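Side-chain contacts in alpha-1,2-mannosidase (PDB 2WW2), which probably hydrolyses alpha-mannosidic linkages with inversion of anomeric configuration, as a calcium-dependent family GH92 enzyme of a human gut bacterium: residues Y183-F188 and I245-E250; K403-M408 and A459-S464; N483-E488 and E535-H540; F696-N699 and D704-K707. All coordinates share one frame; numbering follows the deposited sequence.

Interaction 1 of 4, residues Y183-F188 and I245-E250; sequences YFMMEF and INFNRE
The ring of Phe247 has Met185 CE over one face and Glu187 OE1 at its edge. The methyl carbon CE sits almost on the ring normal, 3.8 Å from the centroid, a CH-pi contact. The sulfur stands at about the same height but off to the side: Met185 SD is 3.9 Å from Phe247 CB, and with the ring it makes a Met-aromatic contact. The methionine chain can fold over the ring because CG stands between the backbone N and the carbonyl carbon (chi1 72°) and the chain turns back at chi3, -77°. At the rim, Glu187 CB and OE1 both come near Phe247 CZ, OE1 at 3.7 Å and in the ring plane. The carboxylate is turned 80° from the ring. Asn248 OD1, from the next residue of the helix, is also at the edge in plane. The contact lays helix 240-250 against strand 182-188 of the N-terminal beta domain. Strand 229-236, which pairs with 182-188, carries Arg232, and this residue forms a salt bridge with Glu187 OE1. The side chain of Phe247 touches Arg232 too. No hydrogen bond joins the two segments. The join is apolar over the ring face, while the carboxylate oxygen meets the probably weakly positive ring edge, its charge probably balanced largely by Arg232.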
loop_
_atom_site.group_PDB
_atom_site.type_symbol
_atom_site.label_atom_id
_atom_site.label_comp_id
_atom_site.label_asym_id
_atom_site.label_seq_id
_atom_site.Cartn_x
_atom_site.Cartn_y
_atom_site.Cartn_z
ATOM N N TYR A 183 -23.278 33.428 31.052
ATOM C CA TYR A 183 -23.108 34.361 32.171
ATOM C C TYR A 183 -22.451 33.595 33.297
ATOM O O TYR A 183 -22.987 32.580 33.747
ATOM C CB TYR A 183 -24.478 34.881 32.613
ATOM C CG TYR A 183 -25.252 35.515 31.480
ATOM C CD1 TYR A 183 -25.007 36.831 31.098
ATOM C CD2 TYR A 183 -26.194 34.789 30.756
ATOM C CE1 TYR A 183 -25.713 37.428 30.039
ATOM C CE2 TYR A 183 -26.908 35.377 29.694
ATOM C CZ TYR A 183 -26.653 36.688 29.350
ATOM O OH TYR A 183 -27.328 37.266 28.306
ATOM N N PHE A 184 -21.284 34.048 33.745
ATOM C CA PHE A 184 -20.554 33.283 34.751
ATOM C C PHE A 184 -20.306 34.090 36.027
ATOM O O PHE A 184 -20.384 35.324 36.032
ATOM C CB PHE A 184 -19.243 32.727 34.177
ATOM C CG PHE A 184 -18.265 33.791 33.726
ATOM C CD1 PHE A 184 -17.407 34.405 34.641
ATOM C CD2 PHE A 184 -18.180 34.155 32.390
ATOM C CE1 PHE A 184 -16.492 35.378 34.221
ATOM C CE2 PHE A 184 -17.275 35.134 31.954
ATOM C CZ PHE A 184 -16.428 35.746 32.865
ATOM N N MET A 185 -20.049 33.379 37.124
ATOM C CA MET A 185 -19.662 34.040 38.365
ATOM C C MET A 185 -18.748 33.131 39.142
ATOM O O MET A 185 -18.815 31.894 39.025
ATOM C CB MET A 185 -20.867 34.453 39.232
ATOM C CG MET A 185 -21.616 33.324 39.911
ATOM S SD MET A 185 -22.685 33.877 41.285
ATOM C CE MET A 185 -21.529 34.172 42.609
ATOM N N MET A 186 -17.891 33.749 39.938
ATOM C CA MET A 186 -16.979 32.979 40.761
ATOM C C MET A 186 -16.667 33.704 42.060
ATOM O O MET A 186 -16.801 34.927 42.166
ATOM C CB MET A 186 -15.700 32.668 39.991
ATOM C CG MET A 186 -14.867 33.861 39.673
ATOM S SD MET A 186 -13.478 33.423 38.609
ATOM C CE MET A 186 -14.324 33.361 37.035
ATOM N N GLU A 187 -16.265 32.935 43.053
ATOM C CA GLU A 187 -16.006 33.495 44.354
ATOM C C GLU A 187 -14.674 32.947 44.817
ATOM O O GLU A 187 -14.365 31.797 44.526
ATOM C CB GLU A 187 -17.115 33.060 45.306
ATOM C CG GLU A 187 -16.935 33.572 46.728
ATOM C CD GLU A 187 -17.902 32.923 47.692
ATOM O OE1 GLU A 187 -17.971 31.679 47.744
ATOM O OE2 GLU A 187 -18.601 33.658 48.395
ATOM N N PHE A 188 -13.880 33.779 45.500
ATOM C CA PHE A 188 -12.571 33.372 46.004
ATOM C C PHE A 188 -12.627 33.341 47.531
ATOM O O PHE A 188 -13.292 34.181 48.165
ATOM C CB PHE A 188 -11.477 34.337 45.510
ATOM C CG PHE A 188 -11.349 34.376 43.999
ATOM C CD1 PHE A 188 -10.411 33.590 43.348
ATOM C CD2 PHE A 188 -12.198 35.157 43.234
ATOM C CE1 PHE A 188 -10.302 33.602 41.956
ATOM C CE2 PHE A 188 -12.097 35.174 41.839
ATOM C CZ PHE A 188 -11.147 34.402 41.202
ATOM N N ILE A 245 -28.215 31.376 40.954
ATOM C CA ILE A 245 -29.003 30.243 41.453
ATOM C C ILE A 245 -28.219 28.924 41.308
ATOM O O ILE A 245 -28.140 28.120 42.257
ATOM C CB ILE A 245 -30.355 30.147 40.693
ATOM C CG1 ILE A 245 -31.249 31.332 41.070
ATOM C CG2 ILE A 245 -31.060 28.821 40.982
ATOM C CD1 ILE A 245 -32.431 31.558 40.119
ATOM N N ASN A 246 -27.646 28.705 40.123
ATOM C CA ASN A 246 -26.814 27.525 39.870
ATOM C C ASN A 246 -25.658 27.460 40.857
ATOM O O ASN A 246 -25.390 26.408 41.421
ATOM C CB ASN A 246 -26.252 27.521 38.439
ATOM C CG ASN A 246 -27.344 27.396 37.386
ATOM O OD1 ASN A 246 -28.479 27.056 37.711
ATOM N ND2 ASN A 246 -27.002 27.652 36.124
ATOM N N PHE A 247 -24.983 28.594 41.052
ATOM C CA PHE A 247 -23.863 28.689 42.005
ATOM C C PHE A 247 -24.317 28.295 43.410
ATOM O O PHE A 247 -23.672 27.486 44.095
ATOM C CB PHE A 247 -23.320 30.124 42.023
ATOM C CG PHE A 247 -22.177 30.355 43.003
ATOM C CD1 PHE A 247 -20.844 30.349 42.566
ATOM C CD2 PHE A 247 -22.438 30.615 44.342
ATOM C CE1 PHE A 247 -19.794 30.580 43.454
ATOM C CE2 PHE A 247 -21.394 30.838 45.239
ATOM C CZ PHE A 247 -20.070 30.829 44.791
ATOM N N ASN A 248 -25.434 28.869 43.840
ATOM C CA ASN A 248 -25.907 28.641 45.211
ATOM C C ASN A 248 -26.387 27.222 45.439
ATOM O O ASN A 248 -26.192 26.647 46.521
ATOM C CB ASN A 248 -26.971 29.671 45.583
ATOM C CG ASN A 248 -26.365 31.021 45.881
ATOM O OD1 ASN A 248 -25.345 31.113 46.571
ATOM N ND2 ASN A 248 -26.988 32.084 45.372
ATOM N N ARG A 249 -26.977 26.628 44.410
ATOM C CA ARG A 249 -27.437 25.267 44.551
ATOM C C ARG A 249 -26.289 24.266 44.510
ATOM O O ARG A 249 -26.315 23.273 45.238
ATOM C CB ARG A 249 -28.453 24.914 43.470
ATOM C CG ARG A 249 -29.175 23.610 43.777
ATOM C CD ARG A 249 -30.238 23.286 42.753
ATOM N NE ARG A 249 -31.344 24.245 42.720
ATOM C CZ ARG A 249 -31.615 25.050 41.692
ATOM N NH1 ARG A 249 -30.820 25.066 40.618
ATOM N NH2 ARG A 249 -32.669 25.856 41.742
ATOM N N GLU A 250 -25.290 24.514 43.660
ATOM C CA GLU A 250 -24.331 23.456 43.332
ATOM C C GLU A 250 -22.962 23.588 43.992
ATOM O O GLU A 250 -22.317 22.568 44.266
ATOM C CB GLU A 250 -24.160 23.311 41.807
ATOM C CG GLU A 250 -25.460 22.950 41.055
ATOM C CD GLU A 250 -25.266 22.748 39.549
ATOM O OE1 GLU A 250 -24.128 22.439 39.123
ATOM O OE2 GLU A 250 -26.268 22.903 38.790
#

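Interaction 2 of 4, residues K403-M408 and A459-S464; sequences KALEAM and ARFAES
Met408 lays its methyl group over the ring of Phe461. The two residues belong to antiparallel helices, 401-413 and 444-465, of the catalytic domain, which is probably an (alpha/alpha)6 barrel as in other members of its clan. The short segments run at 153° to each other and their axes come within 10.8 Å. Met408 CE is 3.6 Å from the ring centroid and close to the normal, a CH-pi contact. Met408 SD stands off-centre, 3.6 Å from Phe461 CD2, which makes this a Met-aromatic pair. The methionine reaches across because its chain is extended beyond CG, and it meets the phenylalanine at about a right angle. Phe461 in turn has CG anti to its backbone N (chi1 -170°), which sends the ring over to helix 401-413. There it meets Ala404 and Leu405: Ala404 CB is 4.0 Å from Phe461 CZ, and Leu405 CB is 4.0 Å from Phe461 CE2. Trp392 of helix 383-393 meets the same ring edge-to-face, and Val389 touches both Met408 and Phe461. All four residues in the contact are buried. On the helix behind the ring, Ser464 OG donates a 2.9 Å hydrogen bond back to Phe461 O.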
loop_
_atom_site.group_PDB
_atom_site.type_symbol
_atom_site.label_atom_id
_atom_site.label_comp_id
_atom_site.label_asym_id
_atom_site.label_seq_id
_atom_site.Cartn_x
_atom_site.Cartn_y
_atom_site.Cartn_z
ATOM N N LYS A 403 -47.237 14.642 16.390
ATOM C CA LYS A 403 -46.262 15.724 16.241
ATOM C C LYS A 403 -44.922 15.143 15.788
ATOM O O LYS A 403 -44.252 15.702 14.905
ATOM C CB LYS A 403 -46.102 16.492 17.561
ATOM C CG LYS A 403 -44.896 17.439 17.610
ATOM C CD LYS A 403 -45.039 18.622 16.633
ATOM C CE LYS A 403 -45.802 19.777 17.247
ATOM N NZ LYS A 403 -46.317 20.703 16.188
ATOM N N ALA A 404 -44.523 14.019 16.387
ATOM C CA ALA A 404 -43.260 13.386 15.984
ATOM C C ALA A 404 -43.321 12.948 14.519
ATOM O O ALA A 404 -42.381 13.175 13.763
ATOM C CB ALA A 404 -42.906 12.201 16.896
ATOM N N LEU A 405 -44.432 12.336 14.111
ATOM C CA LEU A 405 -44.554 11.910 12.722
ATOM C C LEU A 405 -44.451 13.103 11.758
ATOM O O LEU A 405 -43.847 13.000 10.682
ATOM C CB LEU A 405 -45.874 11.169 12.487
ATOM C CG LEU A 405 -46.053 10.658 11.047
ATOM C CD1 LEU A 405 -44.874 9.787 10.591
ATOM C CD2 LEU A 405 -47.366 9.899 10.900
ATOM N N GLU A 406 -45.085 14.217 12.130
ATOM C CA GLU A 406 -45.097 15.415 11.290
ATOM C C GLU A 406 -43.673 15.932 11.118
ATOM O O GLU A 406 -43.248 16.266 10.007
ATOM C CB GLU A 406 -45.983 16.481 11.931
ATOM C CG GLU A 406 -45.842 17.879 11.364
ATOM C CD GLU A 406 -46.470 18.937 12.283
ATOM O OE1 GLU A 406 -47.705 18.946 12.410
ATOM O OE2 GLU A 406 -45.728 19.756 12.874
ATOM N N ALA A 407 -42.940 15.975 12.228
ATOM C CA ALA A 407 -41.557 16.419 12.230
ATOM C C ALA A 407 -40.679 15.518 11.355
ATOM O O ALA A 407 -39.825 16.007 10.610
ATOM C CB ALA A 407 -41.017 16.443 13.680
ATOM N N MET A 408 -40.890 14.206 11.456
ATOM C CA MET A 408 -40.112 13.226 10.690
ATOM C C MET A 408 -40.340 13.403 9.201
ATOM O O MET A 408 -39.395 13.449 8.416
ATOM C CB MET A 408 -40.536 11.802 11.063
ATOM C CG MET A 408 -40.068 11.336 12.431
ATOM S SD MET A 408 -40.864 9.752 12.781
ATOM C CE MET A 408 -40.538 9.673 14.546
ATOM N N ALA A 459 -41.314 4.552 8.160
ATOM C CA ALA A 459 -42.339 3.555 7.827
ATOM C C ALA A 459 -42.690 2.729 9.074
ATOM O O ALA A 459 -43.866 2.466 9.365
ATOM C CB ALA A 459 -41.862 2.643 6.710
ATOM N N ARG A 460 -41.661 2.300 9.791
ATOM C CA ARG A 460 -41.869 1.507 10.996
ATOM C C ARG A 460 -42.716 2.288 11.995
ATOM O O ARG A 460 -43.621 1.731 12.614
ATOM C CB ARG A 460 -40.516 1.168 11.625
ATOM C CG ARG A 460 -39.721 0.110 10.840
ATOM C CD ARG A 460 -40.099 -1.265 11.374
ATOM N NE ARG A 460 -39.639 -1.318 12.749
ATOM C CZ ARG A 460 -40.083 -2.129 13.702
ATOM N NH1 ARG A 460 -41.056 -3.025 13.462
ATOM N NH2 ARG A 460 -39.530 -2.033 14.906
ATOM N N PHE A 461 -42.367 3.563 12.181
ATOM C CA PHE A 461 -43.054 4.444 13.118
ATOM C C PHE A 461 -44.507 4.602 12.731
ATOM O O PHE A 461 -45.395 4.378 13.568
ATOM C CB PHE A 461 -42.349 5.812 13.220
ATOM C CG PHE A 461 -42.862 6.686 14.337
ATOM C CD1 PHE A 461 -42.537 6.414 15.666
ATOM C CD2 PHE A 461 -43.652 7.801 14.059
ATOM C CE1 PHE A 461 -43.009 7.223 16.692
ATOM C CE2 PHE A 461 -44.115 8.611 15.073
ATOM C CZ PHE A 461 -43.813 8.320 16.397
ATOM N N ALA A 462 -44.760 4.953 11.470
ATOM C CA ALA A 462 -46.132 5.146 11.014
ATOM C C ALA A 462 -46.927 3.850 11.193
ATOM O O ALA A 462 -48.077 3.875 11.621
ATOM C CB ALA A 462 -46.170 5.574 9.563
ATOM N N GLU A 463 -46.314 2.722 10.842
ATOM C CA GLU A 463 -47.024 1.436 10.934
ATOM C C GLU A 463 -47.469 1.166 12.373
ATOM O O GLU A 463 -48.593 0.707 12.611
ATOM C CB GLU A 463 -46.145 0.286 10.415
ATOM C CG GLU A 463 -46.917 -1.011 10.269
ATOM C CD GLU A 463 -46.167 -2.064 9.478
ATOM O OE1 GLU A 463 -45.010 -2.342 9.827
ATOM O OE2 GLU A 463 -46.761 -2.603 8.511
ATOM N N SER A 464 -46.592 1.461 13.330
ATOM C CA SER A 464 -46.898 1.238 14.747
ATOM C C SER A 464 -48.018 2.149 15.271
ATOM O O SER A 464 -48.615 1.855 16.305
ATOM C CB SER A 464 -45.639 1.351 15.623
ATOM O OG SER A 464 -45.361 2.707 15.941
#

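Interaction 3 of 4, residues N483-E488 and E535-H540; sequences NLYYPE and ELMGGH
Tyr485 holds CG anti to its backbone N (chi1 -171°), and Leu536 holds CG anti to its carbonyl carbon (chi1 -68°). These rotations carry the phenol ring onto the leucine, and the two side chains pass each other in opposite directions. Leu536 CB stands over the ring centre, 3.8 Å from the centroid of Tyr485, a CH-pi contact. Further back, Leu536 CD1 meets Tyr485 CB at 3.8 Å. The far end of the ring reaches the backbone: Tyr485 CE2 is 3.4 Å from Leu536 O, and Tyr485 OH is 3.6 Å from Met537 CA. A water in the ring plane bonds to the hydroxyl and donates to Leu536 O at 3.3 Å. The hydroxyl also has a weak hydrogen bond with Arg546. Replacing the tyrosine by an alanine would probably leave a gap over Leu536 CB and rob the water and Arg546 of the hydroxyl. The tyrosine packs at a helix end. Gly538 follows with a positive phi in a Schellman motif, and its N bonds to Glu535 O. Near this end Glu535 forms a salt bridge with Arg482, just before the tyrosine segment. The contact thus joins the short strand 485-486, which pairs with 491-492, to the C-terminal end of helix 530-537, while Met537 reaches on to Met543 and Arg546 of helix 540-551.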
loop_
_atom_site.group_PDB
_atom_site.type_symbol
_atom_site.label_atom_id
_atom_site.label_comp_id
_atom_site.label_asym_id
_atom_site.label_seq_id
_atom_site.Cartn_x
_atom_site.Cartn_y
_atom_site.Cartn_z
ATOM N N ASN A 483 -30.963 1.045 -5.765
ATOM C CA ASN A 483 -30.918 1.839 -6.967
ATOM C C ASN A 483 -29.500 2.300 -7.287
ATOM O O ASN A 483 -29.240 2.791 -8.383
ATOM C CB ASN A 483 -31.846 3.055 -6.838
ATOM C CG ASN A 483 -33.311 2.672 -6.847
ATOM O OD1 ASN A 483 -33.704 1.724 -7.526
ATOM N ND2 ASN A 483 -34.128 3.403 -6.094
ATOM N N LEU A 484 -28.578 2.145 -6.336
ATOM C CA LEU A 484 -27.194 2.555 -6.584
ATOM C C LEU A 484 -26.184 1.403 -6.600
ATOM O O LEU A 484 -24.983 1.613 -6.767
ATOM C CB LEU A 484 -26.759 3.641 -5.583
ATOM C CG LEU A 484 -27.525 4.959 -5.753
ATOM C CD1 LEU A 484 -27.073 5.990 -4.709
ATOM C CD2 LEU A 484 -27.385 5.508 -7.167
ATOM N N TYR A 485 -26.676 0.185 -6.443
ATOM C CA TYR A 485 -25.821 -0.981 -6.551
ATOM C C TYR A 485 -25.501 -1.245 -8.032
ATOM O O TYR A 485 -26.402 -1.412 -8.854
ATOM C CB TYR A 485 -26.489 -2.187 -5.898
ATOM C CG TYR A 485 -25.569 -3.377 -5.785
ATOM C CD1 TYR A 485 -24.676 -3.481 -4.729
ATOM C CD2 TYR A 485 -25.590 -4.395 -6.737
ATOM C CE1 TYR A 485 -23.839 -4.565 -4.614
ATOM C CE2 TYR A 485 -24.744 -5.487 -6.636
ATOM C CZ TYR A 485 -23.867 -5.560 -5.571
ATOM O OH TYR A 485 -23.025 -6.633 -5.429
ATOM N N TYR A 486 -24.213 -1.231 -8.367
ATOM C CA TYR A 486 -23.751 -1.308 -9.763
ATOM C C TYR A 486 -23.515 -2.784 -10.077
ATOM O O TYR A 486 -22.475 -3.328 -9.700
ATOM C CB TYR A 486 -22.422 -0.549 -9.882
ATOM C CG TYR A 486 -22.053 -0.054 -11.270
ATOM C CD1 TYR A 486 -22.600 -0.621 -12.414
ATOM C CD2 TYR A 486 -21.135 0.980 -11.428
ATOM C CE1 TYR A 486 -22.242 -0.146 -13.699
ATOM C CE2 TYR A 486 -20.774 1.450 -12.692
ATOM C CZ TYR A 486 -21.329 0.887 -13.814
ATOM O OH TYR A 486 -20.951 1.375 -15.050
ATOM N N PRO A 487 -24.470 -3.445 -10.760
ATOM C CA PRO A 487 -24.380 -4.910 -10.817
ATOM C C PRO A 487 -23.108 -5.422 -11.494
ATOM O O PRO A 487 -22.507 -6.376 -11.001
ATOM C CB PRO A 487 -25.638 -5.340 -11.596
ATOM C CG PRO A 487 -26.483 -4.107 -11.738
ATOM C CD PRO A 487 -25.596 -2.903 -11.538
ATOM N N GLU A 488 -22.684 -4.784 -12.586
ATOM C CA GLU A 488 -21.449 -5.194 -13.273
ATOM C C GLU A 488 -20.223 -5.175 -12.359
ATOM O O GLU A 488 -19.263 -5.918 -12.583
ATOM C CB GLU A 488 -21.180 -4.333 -14.518
ATOM N N GLU A 535 -28.760 -10.398 -1.249
ATOM C CA GLU A 535 -29.393 -10.674 -2.541
ATOM C C GLU A 535 -28.684 -9.927 -3.663
ATOM O O GLU A 535 -28.434 -10.483 -4.731
ATOM C CB GLU A 535 -30.868 -10.269 -2.549
ATOM C CG GLU A 535 -31.771 -11.187 -1.770
ATOM C CD GLU A 535 -33.202 -10.662 -1.689
ATOM O OE1 GLU A 535 -34.037 -11.350 -1.063
ATOM O OE2 GLU A 535 -33.486 -9.562 -2.239
ATOM N N LEU A 536 -28.395 -8.654 -3.435
ATOM C CA LEU A 536 -27.644 -7.882 -4.405
ATOM C C LEU A 536 -26.299 -8.554 -4.682
ATOM O O LEU A 536 -25.861 -8.622 -5.823
ATOM C CB LEU A 536 -27.414 -6.446 -3.899
ATOM C CG LEU A 536 -28.662 -5.565 -3.805
ATOM C CD1 LEU A 536 -28.304 -4.197 -3.264
ATOM C CD2 LEU A 536 -29.367 -5.443 -5.155
ATOM N N MET A 537 -25.642 -9.033 -3.632
ATOM C CA MET A 537 -24.300 -9.586 -3.759
ATOM C C MET A 537 -24.288 -11.002 -4.350
ATOM O O MET A 537 -23.220 -11.559 -4.618
ATOM C CB MET A 537 -23.603 -9.595 -2.400
ATOM C CG MET A 537 -23.265 -8.208 -1.870
ATOM S SD MET A 537 -22.391 -8.311 -0.325
ATOM C CE MET A 537 -21.985 -6.586 -0.038
ATOM N N GLY A 538 -25.467 -11.583 -4.530
ATOM C CA GLY A 538 -25.576 -12.913 -5.114
ATOM C C GLY A 538 -25.818 -14.024 -4.105
ATOM O O GLY A 538 -25.829 -15.191 -4.471
ATOM N N GLY A 539 -26.001 -13.674 -2.831
ATOM C CA GLY A 539 -26.431 -14.670 -1.835
ATOM C C GLY A 539 -25.586 -14.641 -0.578
ATOM O O GLY A 539 -24.628 -13.872 -0.487
ATOM N N HIS A 540 -25.922 -15.492 0.391
ATOM C CA HIS A 540 -25.165 -15.542 1.638
ATOM C C HIS A 540 -23.700 -15.868 1.385
ATOM O O HIS A 540 -22.811 -15.280 2.002
ATOM C CB HIS A 540 -25.763 -16.558 2.617
ATOM C CG HIS A 540 -27.094 -16.151 3.170
ATOM N ND1 HIS A 540 -27.831 -16.963 4.002
ATOM C CD2 HIS A 540 -27.828 -15.024 2.995
ATOM C CE1 HIS A 540 -28.954 -16.345 4.333
ATOM N NE2 HIS A 540 -28.982 -15.172 3.729
HETATM O O HOH W 1 -22.922 -8.292 -7.264
#

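Interaction 4 of 4, residues F696-N699 and D704-K707; sequences FTRN and DELK
Arg698 and Glu705 meet in a salt bridge, with Arg698 NH2 2.8 Å from Glu705 OE2. As a hydrogen bond it is weak, for the N-H...OE2 angle is only 122°, and the two flat groups are turned 27° apart. A water completes the link on the neighbouring atoms. It accepts from Arg698 NE at 2.6 Å and donates to Glu705 OE1 at 2.7 Å. Glu705 OE1 has a further hydrogen bond to a residue adjoining the segments. One carboxylate oxygen thus takes the arginine directly and the other takes it through water. Phe696 CD1 lies over one face of the guanidinium group, 3.7 Å above its plane and toward the rim. The bridge spans a compact turn of the chain: the loop after edge strand 694-695 leads through strand 700-702 into helix 703-707. At the start of that helix Glu705 N donates to Thr702 OG1. A leucine in place of Glu705 would probably leave the Arg698 charge without its mate and the water without its acceptor. In the loop, Thr697 OG1 bonds to Asp730, and Asn699 ND2 bonds to the carbonyls of Gly725 and Asp595. On the helix, Lys707 NZ donates to Asp704 OD1 at 3.1 Å, from above the carboxylate plane.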
loop_
_atom_site.group_PDB
_atom_site.type_symbol
_atom_site.label_atom_id
_atom_site.label_comp_id
_atom_site.label_asym_id
_atom_site.label_seq_id
_atom_site.Cartn_x
_atom_site.Cartn_y
_atom_site.Cartn_z
ATOM N N PHE A 696 -30.803 -21.991 23.648
ATOM C CA PHE A 696 -31.010 -20.739 22.927
ATOM C C PHE A 696 -30.039 -20.725 21.766
ATOM O O PHE A 696 -28.844 -20.857 21.972
ATOM C CB PHE A 696 -30.740 -19.570 23.881
ATOM C CG PHE A 696 -30.718 -18.219 23.220
ATOM C CD1 PHE A 696 -31.902 -17.529 22.967
ATOM C CD2 PHE A 696 -29.505 -17.620 22.897
ATOM C CE1 PHE A 696 -31.881 -16.270 22.390
ATOM C CE2 PHE A 696 -29.465 -16.355 22.311
ATOM C CZ PHE A 696 -30.657 -15.675 22.061
ATOM N N THR A 697 -30.558 -20.626 20.547
ATOM C CA THR A 697 -29.713 -20.669 19.355
ATOM C C THR A 697 -29.882 -19.440 18.446
ATOM O O THR A 697 -29.237 -19.356 17.399
ATOM C CB THR A 697 -29.972 -21.934 18.511
ATOM O OG1 THR A 697 -31.306 -21.896 18.001
ATOM C CG2 THR A 697 -29.791 -23.217 19.355
ATOM N N ARG A 698 -30.732 -18.492 18.836
ATOM C CA ARG A 698 -30.885 -17.264 18.042
ATOM C C ARG A 698 -29.620 -16.413 18.112
ATOM O O ARG A 698 -28.936 -16.412 19.133
ATOM C CB ARG A 698 -32.087 -16.443 18.512
ATOM C CG ARG A 698 -33.405 -17.146 18.249
ATOM C CD ARG A 698 -34.601 -16.261 18.621
ATOM N NE ARG A 698 -34.684 -15.932 20.044
ATOM C CZ ARG A 698 -35.306 -16.670 20.966
ATOM N NH1 ARG A 698 -35.889 -17.829 20.637
ATOM N NH2 ARG A 698 -35.342 -16.256 22.230
ATOM N N ASN A 699 -29.318 -15.694 17.032
ATOM C CA ASN A 699 -28.118 -14.843 16.993
ATOM C C ASN A 699 -28.412 -13.410 17.412
ATOM O O ASN A 699 -27.654 -12.493 17.082
ATOM C CB ASN A 699 -27.483 -14.843 15.598
ATOM C CG ASN A 699 -26.967 -16.217 15.192
ATOM O OD1 ASN A 699 -26.460 -16.970 16.021
ATOM N ND2 ASN A 699 -27.084 -16.539 13.907
ATOM N N ASP A 704 -36.902 -6.440 24.752
ATOM C CA ASP A 704 -37.777 -6.966 25.824
ATOM C C ASP A 704 -37.118 -8.084 26.604
ATOM O O ASP A 704 -37.243 -8.158 27.830
ATOM C CB ASP A 704 -39.107 -7.441 25.259
ATOM C CG ASP A 704 -40.066 -6.285 25.017
ATOM O OD1 ASP A 704 -39.713 -5.142 25.398
ATOM O OD2 ASP A 704 -41.149 -6.511 24.445
ATOM N N GLU A 705 -36.409 -8.958 25.902
ATOM C CA GLU A 705 -35.682 -10.021 26.595
ATOM C C GLU A 705 -34.693 -9.455 27.613
ATOM O O GLU A 705 -34.569 -9.979 28.713
ATOM C CB GLU A 705 -34.976 -10.955 25.606
ATOM C CG GLU A 705 -35.922 -12.031 25.083
ATOM C CD GLU A 705 -35.390 -12.759 23.868
ATOM O OE1 GLU A 705 -34.413 -12.293 23.240
ATOM O OE2 GLU A 705 -35.961 -13.815 23.542
ATOM N N LEU A 706 -33.969 -8.408 27.233
ATOM C CA LEU A 706 -33.056 -7.743 28.168
ATOM C C LEU A 706 -33.788 -7.067 29.329
ATOM O O LEU A 706 -33.477 -7.303 30.507
ATOM C CB LEU A 706 -32.205 -6.705 27.422
ATOM C CG LEU A 706 -31.122 -7.288 26.494
ATOM C CD1 LEU A 706 -30.527 -6.222 25.574
ATOM C CD2 LEU A 706 -30.032 -7.959 27.318
ATOM N N LYS A 707 -34.769 -6.241 28.975
ATOM C CA LYS A 707 -35.499 -5.368 29.895
ATOM C C LYS A 707 -36.211 -6.128 31.020
ATOM O O LYS A 707 -36.352 -5.615 32.134
ATOM C CB LYS A 707 -36.530 -4.582 29.084
ATOM C CG LYS A 707 -36.860 -3.197 29.585
ATOM C CD LYS A 707 -37.714 -2.410 28.560
ATOM C CE LYS A 707 -39.207 -2.616 28.776
ATOM N NZ LYS A 707 -39.655 -3.963 28.289
HETATM O O HOH W 2 -34.021 -13.536 20.910
#

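Overall arrangement
The four contacts follow one another along the chain, each closing before the next opens, and none touches another. Interaction 1 belongs to the beta-rich N-terminal part, where a helix lies on strand 182-188. Its centre is about 60 Å from that of interaction 3, on the opposite side of the chain's centre. Interactions 2, 3 and 4 all lie in the catalytic domain, with centres about 27 to 31 Å apart. Interaction 2 joins two helices, interaction 3 a short strand to a helix end, and interaction 4 a loop beside the six-stranded sheet to helix 703-707. Helix 444-465 of interaction 2 also touches Leu484, within segment 483-488. So each contact joins its own local part of the fold.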